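Side-chain contacts in condensin complex subunit 3 (Schizosaccharomyces pombe, PDB 5OQR), which serves as a regulatory subunit of the condensin complex, which is required to convert interphase chromatin into mitotic-like condensed chromosomes: residues A[337-342]-A[364-369]; A[681-686]-A[704-709]. All coordinates share one frame; numbering follows the deposited sequence.

Contact 1 (A[337-342]-A[364-369])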
ATOM      1  N   VAL A 337     -22.814 -32.869  11.851  1.00 41.72           N
ATOM      2  CA  VAL A 337     -23.364 -33.391  13.101  1.00 42.31           C
ATOM      3  C   VAL A 337     -22.411 -33.104  14.253  1.00 39.17           C
ATOM      4  O   VAL A 337     -22.808 -32.573  15.296  1.00 38.54           O
ATOM      5  CB  VAL A 337     -23.652 -34.898  12.970  1.00 40.63           C
ATOM      6  CG1 VAL A 337     -24.131 -35.474  14.299  1.00 51.25           C
ATOM      7  CG2 VAL A 337     -24.686 -35.145  11.884  1.00 46.61           C
ATOM      8  N   GLN A 338     -21.137 -33.457  14.081  1.00 39.89           N
ATOM      9  CA  GLN A 338     -20.143 -33.162  15.106  1.00 38.35           C
ATOM     10  C   GLN A 338     -19.950 -31.660  15.255  1.00 37.27           C
ATOM     11  O   GLN A 338     -19.771 -31.158  16.371  1.00 32.73           O
ATOM     12  CB  GLN A 338     -18.815 -33.832  14.761  1.00 39.21           C
ATOM     13  CG  GLN A 338     -18.907 -35.299  14.367  1.00 43.14           C
ATOM     14  CD  GLN A 338     -17.706 -35.746  13.556  1.00 58.32           C
ATOM     15  OE1 GLN A 338     -17.826 -36.066  12.373  1.00 47.90           O
ATOM     16  NE2 GLN A 338     -16.539 -35.761  14.185  1.00 64.96           N
ATOM     17  N   LEU A 339     -19.983 -30.929  14.140  1.00 36.32           N
ATOM     18  CA  LEU A 339     -19.807 -29.482  14.184  1.00 29.87           C
ATOM     19  C   LEU A 339     -20.918 -28.825  14.989  1.00 29.55           C
ATOM     20  O   LEU A 339     -20.658 -27.986  15.858  1.00 28.28           O
ATOM     21  CB  LEU A 339     -19.769 -28.924  12.763  1.00 31.92           C
ATOM     22  CG  LEU A 339     -19.506 -27.425  12.634  1.00 24.70           C
ATOM     23  CD1 LEU A 339     -18.058 -27.106  12.952  1.00 28.85           C
ATOM     24  CD2 LEU A 339     -19.872 -26.949  11.245  1.00 29.41           C
ATOM     25  N   THR A 340     -22.170 -29.191  14.707  1.00 30.44           N
ATOM     26  CA  THR A 340     -23.286 -28.691  15.503  1.00 34.12           C
ATOM     27  C   THR A 340     -23.061 -28.977  16.981  1.00 31.10           C
ATOM     28  O   THR A 340     -23.337 -28.131  17.837  1.00 27.55           O
ATOM     29  CB  THR A 340     -24.597 -29.323  15.033  1.00 35.79           C
ATOM     30  OG1 THR A 340     -24.724 -29.173  13.614  1.00 39.93           O
ATOM     31  CG2 THR A 340     -25.787 -28.660  15.711  1.00 35.98           C
ATOM     32  N   TYR A 341     -22.551 -30.165  17.295  1.00 31.57           N
ATOM     33  CA  TYR A 341     -22.255 -30.509  18.680  1.00 34.03           C
ATOM     34  C   TYR A 341     -21.135 -29.638  19.238  1.00 35.12           C
ATOM     35  O   TYR A 341     -21.243 -29.126  20.359  1.00 33.06           O
ATOM     36  CB  TYR A 341     -21.900 -31.995  18.765  1.00 41.50           C
ATOM     37  CG  TYR A 341     -21.377 -32.457  20.103  1.00 33.68           C
ATOM     38  CD1 TYR A 341     -20.093 -32.966  20.225  1.00 36.81           C
ATOM     39  CD2 TYR A 341     -22.166 -32.394  21.242  1.00 35.14           C
ATOM     40  CE1 TYR A 341     -19.609 -33.397  21.439  1.00 42.38           C
ATOM     41  CE2 TYR A 341     -21.689 -32.822  22.464  1.00 40.18           C
ATOM     42  CZ  TYR A 341     -20.410 -33.325  22.556  1.00 43.46           C
ATOM     43  OH  TYR A 341     -19.923 -33.752  23.770  1.00 38.68           O
ATOM     44  N   TYR A 342     -20.061 -29.443  18.469  1.00 34.21           N
ATOM     45  CA  TYR A 342     -18.948 -28.623  18.943  1.00 33.45           C
ATOM     46  C   TYR A 342     -19.388 -27.188  19.195  1.00 31.74           C
ATOM     47  O   TYR A 342     -18.950 -26.558  20.163  1.00 30.89           O
ATOM     48  CB  TYR A 342     -17.803 -28.650  17.932  1.00 34.50           C
ATOM     49  CG  TYR A 342     -17.242 -30.022  17.649  1.00 41.85           C
ATOM     50  CD1 TYR A 342     -17.169 -30.988  18.643  1.00 40.65           C
ATOM     51  CD2 TYR A 342     -16.784 -30.352  16.382  1.00 37.34           C
ATOM     52  CE1 TYR A 342     -16.654 -32.241  18.383  1.00 40.35           C
ATOM     53  CE2 TYR A 342     -16.271 -31.599  16.112  1.00 44.29           C
ATOM     54  CZ  TYR A 342     -16.206 -32.540  17.116  1.00 42.77           C
ATOM     55  OH  TYR A 342     -15.692 -33.785  16.840  1.00 43.64           O
ATOM     56  N   GLU A 364     -17.386 -18.059  16.187  1.00 31.39           N
ATOM     57  CA  GLU A 364     -17.216 -17.407  14.893  1.00 27.45           C
ATOM     58  C   GLU A 364     -16.480 -18.315  13.914  1.00 24.89           C
ATOM     59  O   GLU A 364     -16.909 -18.494  12.770  1.00 23.49           O
ATOM     60  CB  GLU A 364     -16.463 -16.093  15.086  1.00 31.03           C
ATOM     61  CG  GLU A 364     -16.353 -15.239  13.846  1.00 42.89           C
ATOM     62  CD  GLU A 364     -15.702 -13.901  14.134  1.00 55.93           C
ATOM     63  OE1 GLU A 364     -14.933 -13.409  13.279  1.00 55.48           O
ATOM     64  OE2 GLU A 364     -15.950 -13.347  15.225  1.00 62.05           O
ATOM     65  N   GLN A 365     -15.373 -18.911  14.355  1.00 26.42           N
ATOM     66  CA  GLN A 365     -14.607 -19.789  13.477  1.00 30.51           C
ATOM     67  C   GLN A 365     -15.418 -21.009  13.063  1.00 31.46           C
ATOM     68  O   GLN A 365     -15.348 -21.445  11.908  1.00 30.77           O
ATOM     69  CB  GLN A 365     -13.309 -20.214  14.167  1.00 33.77           C
ATOM     70  CG  GLN A 365     -12.408 -19.056  14.569  1.00 29.85           C
ATOM     71  CD  GLN A 365     -12.261 -18.023  13.469  1.00 31.85           C
ATOM     72  OE1 GLN A 365     -12.068 -18.365  12.305  1.00 30.51           O
ATOM     73  NE2 GLN A 365     -12.368 -16.751  13.831  1.00 34.10           N
ATOM     74  N   LEU A 366     -16.196 -21.576  13.987  1.00 35.73           N
ATOM     75  CA  LEU A 366     -16.975 -22.765  13.664  1.00 26.70           C
ATOM     76  C   LEU A 366     -18.075 -22.447  12.660  1.00 27.02           C
ATOM     77  O   LEU A 366     -18.379 -23.264  11.783  1.00 26.71           O
ATOM     78  CB  LEU A 366     -17.568 -23.365  14.939  1.00 28.82           C
ATOM     79  CG  LEU A 366     -16.572 -23.883  15.979  1.00 29.67           C
ATOM     80  CD1 LEU A 366     -17.314 -24.447  17.177  1.00 28.41           C
ATOM     81  CD2 LEU A 366     -15.649 -24.933  15.384  1.00 37.04           C
ATOM     82  N   LEU A 367     -18.685 -21.270  12.770  1.00 24.98           N
ATOM     83  CA  LEU A 367     -19.687 -20.868  11.789  1.00 23.66           C
ATOM     84  C   LEU A 367     -19.066 -20.700  10.407  1.00 28.52           C
ATOM     85  O   LEU A 367     -19.690 -21.035   9.395  1.00 26.94           O
ATOM     86  CB  LEU A 367     -20.363 -19.575  12.237  1.00 25.78           C
ATOM     87  CG  LEU A 367     -21.264 -19.696  13.465  1.00 27.36           C
ATOM     88  CD1 LEU A 367     -21.614 -18.326  14.017  1.00 29.56           C
ATOM     89  CD2 LEU A 367     -22.525 -20.466  13.118  1.00 29.65           C
ATOM     90  N   TYR A 368     -17.838 -20.177  10.344  1.00 27.67           N
ATOM     91  CA  TYR A 368     -17.158 -20.053   9.060  1.00 27.46           C
ATOM     92  C   TYR A 368     -16.921 -21.418   8.434  1.00 28.43           C
ATOM     93  O   TYR A 368     -17.117 -21.597   7.226  1.00 35.43           O
ATOM     94  CB  TYR A 368     -15.830 -19.312   9.231  1.00 30.08           C
ATOM     95  CG  TYR A 368     -15.955 -17.806   9.244  1.00 26.27           C
ATOM     96  CD1 TYR A 368     -16.625 -17.137   8.232  1.00 26.32           C
ATOM     97  CD2 TYR A 368     -15.406 -17.054  10.270  1.00 31.58           C
ATOM     98  CE1 TYR A 368     -16.744 -15.764   8.238  1.00 27.56           C
ATOM     99  CE2 TYR A 368     -15.520 -15.681  10.290  1.00 32.25           C
ATOM    100  CZ  TYR A 368     -16.190 -15.040   9.270  1.00 36.24           C
ATOM    101  OH  TYR A 368     -16.308 -13.671   9.281  1.00 48.27           O
ATOM    102  N   ILE A 369     -16.490 -22.392   9.235  1.00 27.53           N
ATOM    103  CA  ILE A 369     -16.345 -23.752   8.730  1.00 30.76           C
ATOM    104  C   ILE A 369     -17.683 -24.270   8.227  1.00 31.30           C
ATOM    105  O   ILE A 369     -17.755 -24.945   7.194  1.00 35.36           O
ATOM    106  CB  ILE A 369     -15.757 -24.668   9.818  1.00 26.31           C
ATOM    107  CG1 ILE A 369     -14.367 -24.178  10.226  1.00 31.10           C
ATOM    108  CG2 ILE A 369     -15.677 -26.105   9.322  1.00 31.19           C
ATOM    109  CD1 ILE A 369     -13.841 -24.803  11.494  1.00 30.90           C
TER

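Contact 2 (A[681-686]-A[704-709])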
ATOM      1  N   ASP A 681      -1.128  11.551 -17.152  1.00 39.98           N
ATOM      2  CA  ASP A 681      -1.044  10.098 -17.237  1.00 44.60           C
ATOM      3  C   ASP A 681      -2.430   9.479 -17.358  1.00 38.03           C
ATOM      4  O   ASP A 681      -2.634   8.542 -18.139  1.00 38.76           O
ATOM      5  CB  ASP A 681      -0.313   9.547 -16.017  1.00 48.08           C
ATOM      6  CG  ASP A 681       1.128  10.006 -15.949  1.00 57.12           C
ATOM      7  OD1 ASP A 681       1.916   9.398 -15.196  1.00 70.80           O
ATOM      8  OD2 ASP A 681       1.473  10.973 -16.659  1.00 50.18           O
ATOM      9  N   TRP A 682      -3.398   9.994 -16.598  1.00 34.47           N
ATOM     10  CA  TRP A 682      -4.761   9.481 -16.678  1.00 30.95           C
ATOM     11  C   TRP A 682      -5.328   9.598 -18.084  1.00 33.05           C
ATOM     12  O   TRP A 682      -6.132   8.757 -18.500  1.00 33.96           O
ATOM     13  CB  TRP A 682      -5.662  10.230 -15.698  1.00 30.78           C
ATOM     14  CG  TRP A 682      -5.346   9.986 -14.257  1.00 31.77           C
ATOM     15  CD1 TRP A 682      -4.627   8.955 -13.737  1.00 33.31           C
ATOM     16  CD2 TRP A 682      -5.741  10.799 -13.146  1.00 26.55           C
ATOM     17  NE1 TRP A 682      -4.549   9.072 -12.373  1.00 32.72           N
ATOM     18  CE2 TRP A 682      -5.225  10.197 -11.985  1.00 26.59           C
ATOM     19  CE3 TRP A 682      -6.480  11.978 -13.023  1.00 30.92           C
ATOM     20  CZ2 TRP A 682      -5.425  10.734 -10.717  1.00 33.18           C
ATOM     21  CZ3 TRP A 682      -6.678  12.506 -11.767  1.00 28.68           C
ATOM     22  CH2 TRP A 682      -6.153  11.888 -10.630  1.00 32.96           C
ATOM     23  N   THR A 683      -4.934  10.630 -18.822  1.00 42.13           N
ATOM     24  CA  THR A 683      -5.471  10.885 -20.150  1.00 31.97           C
ATOM     25  C   THR A 683      -4.614  10.296 -21.263  1.00 30.33           C
ATOM     26  O   THR A 683      -4.977  10.420 -22.434  1.00 31.90           O
ATOM     27  CB  THR A 683      -5.632  12.393 -20.352  1.00 29.48           C
ATOM     28  OG1 THR A 683      -4.433  13.060 -19.950  1.00 40.00           O
ATOM     29  CG2 THR A 683      -6.764  12.926 -19.514  1.00 26.05           C
ATOM     30  N   ASP A 684      -3.504   9.643 -20.928  1.00 36.17           N
ATOM     31  CA  ASP A 684      -2.612   9.067 -21.925  1.00 40.77           C
ATOM     32  C   ASP A 684      -3.223   7.788 -22.488  1.00 43.18           C
ATOM     33  O   ASP A 684      -3.495   6.842 -21.742  1.00 45.20           O
ATOM     34  CB  ASP A 684      -1.248   8.788 -21.301  1.00 45.33           C
ATOM     35  CG  ASP A 684      -0.217   8.332 -22.313  1.00 54.47           C
ATOM     36  OD1 ASP A 684      -0.602   7.846 -23.398  1.00 58.18           O
ATOM     37  OD2 ASP A 684       0.989   8.453 -22.018  1.00 59.27           O
ATOM     38  N   ASN A 685      -3.425   7.755 -23.807  1.00 52.54           N
ATOM     39  CA  ASN A 685      -4.039   6.591 -24.437  1.00 50.67           C
ATOM     40  C   ASN A 685      -3.177   5.346 -24.284  1.00 53.44           C
ATOM     41  O   ASN A 685      -3.701   4.227 -24.267  1.00 50.31           O
ATOM     42  CB  ASN A 685      -4.296   6.873 -25.918  1.00 53.42           C
ATOM     43  CG  ASN A 685      -4.944   5.703 -26.629  1.00 60.25           C
ATOM     44  OD1 ASN A 685      -4.287   4.968 -27.364  1.00 59.23           O
ATOM     45  ND2 ASN A 685      -6.240   5.521 -26.405  1.00 57.83           N
ATOM     46  N   GLU A 686      -1.859   5.514 -24.178  1.00 61.78           N
ATOM     47  CA  GLU A 686      -0.971   4.366 -24.056  1.00 65.74           C
ATOM     48  C   GLU A 686      -1.207   3.588 -22.769  1.00 67.78           C
ATOM     49  O   GLU A 686      -0.890   2.395 -22.714  1.00 73.26           O
ATOM     50  CB  GLU A 686       0.486   4.829 -24.122  1.00 78.83           C
ATOM     51  CG  GLU A 686       1.509   3.699 -24.115  1.00104.48           C
ATOM     52  CD  GLU A 686       1.434   2.834 -25.360  1.00108.84           C
ATOM     53  OE1 GLU A 686       0.756   3.239 -26.327  1.00104.60           O
ATOM     54  OE2 GLU A 686       2.054   1.749 -25.370  1.00118.24           O
ATOM     55  N   HIS A 704     -10.583  10.176 -31.844  1.00 53.06           N
ATOM     56  CA  HIS A 704      -9.697  11.317 -31.701  1.00 48.97           C
ATOM     57  C   HIS A 704      -8.800  11.128 -30.487  1.00 44.77           C
ATOM     58  O   HIS A 704      -9.233  10.627 -29.446  1.00 51.12           O
ATOM     59  CB  HIS A 704     -10.500  12.608 -31.581  1.00 51.00           C
ATOM     60  CG  HIS A 704     -11.358  12.888 -32.773  1.00 46.37           C
ATOM     61  ND1 HIS A 704     -10.839  13.299 -33.981  1.00 49.00           N
ATOM     62  CD2 HIS A 704     -12.696  12.796 -32.949  1.00 55.55           C
ATOM     63  CE1 HIS A 704     -11.822  13.458 -34.848  1.00 62.33           C
ATOM     64  NE2 HIS A 704     -12.960  13.159 -34.247  1.00 67.16           N
ATOM     65  N   ASN A 705      -7.536  11.507 -30.641  1.00 42.10           N
ATOM     66  CA  ASN A 705      -6.572  11.376 -29.561  1.00 33.11           C
ATOM     67  C   ASN A 705      -6.937  12.321 -28.423  1.00 32.04           C
ATOM     68  O   ASN A 705      -7.190  13.508 -28.646  1.00 33.03           O
ATOM     69  CB  ASN A 705      -5.169  11.674 -30.079  1.00 35.36           C
ATOM     70  CG  ASN A 705      -4.097  11.369 -29.063  1.00 34.97           C
ATOM     71  OD1 ASN A 705      -3.641  12.255 -28.344  1.00 36.84           O
ATOM     72  ND2 ASN A 705      -3.683  10.109 -29.001  1.00 32.28           N
ATOM     73  N   VAL A 706      -6.966  11.786 -27.201  1.00 33.72           N
ATOM     74  CA  VAL A 706      -7.360  12.589 -26.048  1.00 33.15           C
ATOM     75  C   VAL A 706      -6.357  13.710 -25.810  1.00 29.28           C
ATOM     76  O   VAL A 706      -6.729  14.827 -25.436  1.00 29.59           O
ATOM     77  CB  VAL A 706      -7.515  11.696 -24.801  1.00 31.40           C
ATOM     78  CG1 VAL A 706      -7.914  12.524 -23.583  1.00 28.95           C
ATOM     79  CG2 VAL A 706      -8.540  10.605 -25.049  1.00 33.53           C
ATOM     80  N   HIS A 707      -5.070  13.428 -26.012  1.00 32.11           N
ATOM     81  CA  HIS A 707      -4.051  14.436 -25.748  1.00 30.58           C
ATOM     82  C   HIS A 707      -4.081  15.543 -26.793  1.00 31.96           C
ATOM     83  O   HIS A 707      -3.894  16.719 -26.462  1.00 31.31           O
ATOM     84  CB  HIS A 707      -2.673  13.781 -25.687  1.00 32.45           C
ATOM     85  CG  HIS A 707      -2.287  13.309 -24.320  1.00 38.80           C
ATOM     86  ND1 HIS A 707      -1.086  12.686 -24.062  1.00 40.93           N
ATOM     87  CD2 HIS A 707      -2.939  13.371 -23.135  1.00 34.88           C
ATOM     88  CE1 HIS A 707      -1.013  12.388 -22.778  1.00 40.83           C
ATOM     89  NE2 HIS A 707      -2.125  12.792 -22.194  1.00 34.18           N
ATOM     90  N   LEU A 708      -4.314  15.197 -28.057  1.00 29.55           N
ATOM     91  CA  LEU A 708      -4.496  16.239 -29.057  1.00 30.03           C
ATOM     92  C   LEU A 708      -5.795  16.996 -28.822  1.00 29.77           C
ATOM     93  O   LEU A 708      -5.871  18.198 -29.099  1.00 33.44           O
ATOM     94  CB  LEU A 708      -4.468  15.640 -30.461  1.00 30.27           C
ATOM     95  CG  LEU A 708      -4.209  16.639 -31.591  1.00 27.76           C
ATOM     96  CD1 LEU A 708      -2.820  17.254 -31.474  1.00 34.05           C
ATOM     97  CD2 LEU A 708      -4.373  15.966 -32.939  1.00 37.88           C
ATOM     98  N   HIS A 709      -6.821  16.314 -28.312  1.00 29.80           N
ATOM     99  CA  HIS A 709      -8.027  17.007 -27.880  1.00 28.71           C
ATOM    100  C   HIS A 709      -7.735  17.915 -26.694  1.00 28.09           C
ATOM    101  O   HIS A 709      -8.297  19.009 -26.588  1.00 28.55           O
ATOM    102  CB  HIS A 709      -9.115  15.992 -27.525  1.00 29.33           C
ATOM    103  CG  HIS A 709     -10.295  16.593 -26.831  1.00 28.97           C
ATOM    104  ND1 HIS A 709     -10.651  16.258 -25.542  1.00 33.36           N
ATOM    105  CD2 HIS A 709     -11.195  17.517 -27.239  1.00 24.79           C
ATOM    106  CE1 HIS A 709     -11.722  16.945 -25.189  1.00 30.80           C
ATOM    107  NE2 HIS A 709     -12.072  17.718 -26.201  1.00 33.97           N
TER

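Contact 1 (A[337-342]-A[364-369])
L339 and L366 run past one another in opposite directions, so they meet along their flanks, L339 CD1 lying 4.1 Å from L366 CD2. In L339 CG stands anti to the backbone N (chi1 -177°), which carries both methyls to the neighbouring helix, where CD2 also rests 4.0 Å from the backbone O of L366. The two methyls of L366 divide their work: CD2 takes L339, while CD1 rests on the backbone carbonyl of Y342, 4.0 Å from its C, and near its CB. One turn further on, I369 offers CG2 to L339 CD1 at the looser distance of 4.5 Å. Branched aliphatic residues suit this buried seam because their methyls fill it without needing polar partners. The ring of Y342 leads away to stack with W303, and its hydroxyl is hydrogen-bonded to E300, with a weak bond from Q338 NE2 besides. L306 covers L366 from outside the pair. The axes of the two short segments approach to 10.4 Å at 162° between their N-to-C directions, a nearly antiparallel apolar packing of neighbouring helices characteristic of the helical hairpins from which HEAT-repeat solenoids such as this subunit are built.

Contact 2 (A[681-686]-A[704-709])
The backbone just beyond helix 669-682 meets the start of helix 706-717, with 6.4 Å between T683 CA and V706 CA and D684 facing H707 in the next pairing. H707 and T683 carry the largest shares of the contact. The imidazole of H707 presents an edge to T683, whose OG1 lies near the ring plane, 3.2 Å from H707 NE2, the two side chains crossing at about a right angle. T683 holds OG1 between its backbone N and carbonyl carbon (chi1 48°). The hydroxyl is hydrogen-bonded to the carbonyls of M679 and L680, as suits a threonine, which can bond to carbonyls of the preceding turn. D684 meets the same ring with its CB, 3.9 Å from H707 CE1, its carboxylate plane turned 42° from the imidazole. V706, a compact branched residue, packs CG1 on T683 CB at 4.0 Å and also meets H639 and A646 of helix 639-661. Each segment has its own brace: D684 OD1 accepts from E686 N at 2.8 Å, from above the carboxylate plane, making an Asx turn, while N705 is the N-cap of helix 706-717, its OD1 taking L708 N at 3.0 Å in the carbonyl plane, on a lone pair, and H707 N more weakly. Short asparagine and aspartate side chains suit these places because they reach nearby backbone N-H groups. Since ND1 of H707 is hydrogen-bonded to K738 N and NE2 to L680 O, an acceptor shared with T683 OG1, the buried imidazole is gripped at both nitrogens, which fixes its rotation and makes it a polar link.

In the fold
Followed from the N terminus, the chain first makes contact 1, where helix 336-348 ends, a short turn, residues 349-355, brings the chain back as helix 356-372, and the two helices pack together. Contact 2 comes much later: after helix 669-682 there is a long connection, partly not modelled, with 17 residues between the segments that are neither helix nor strand, and the chain returns as helix 706-717, at the start of the ninth HEAT repeat. The two closures are in series and neither encloses nor crosses the other. They lie on opposite sides of the chain's centre, their own centres 55 Å apart, so each ties together sequence neighbours within a separate part of the helical solenoid.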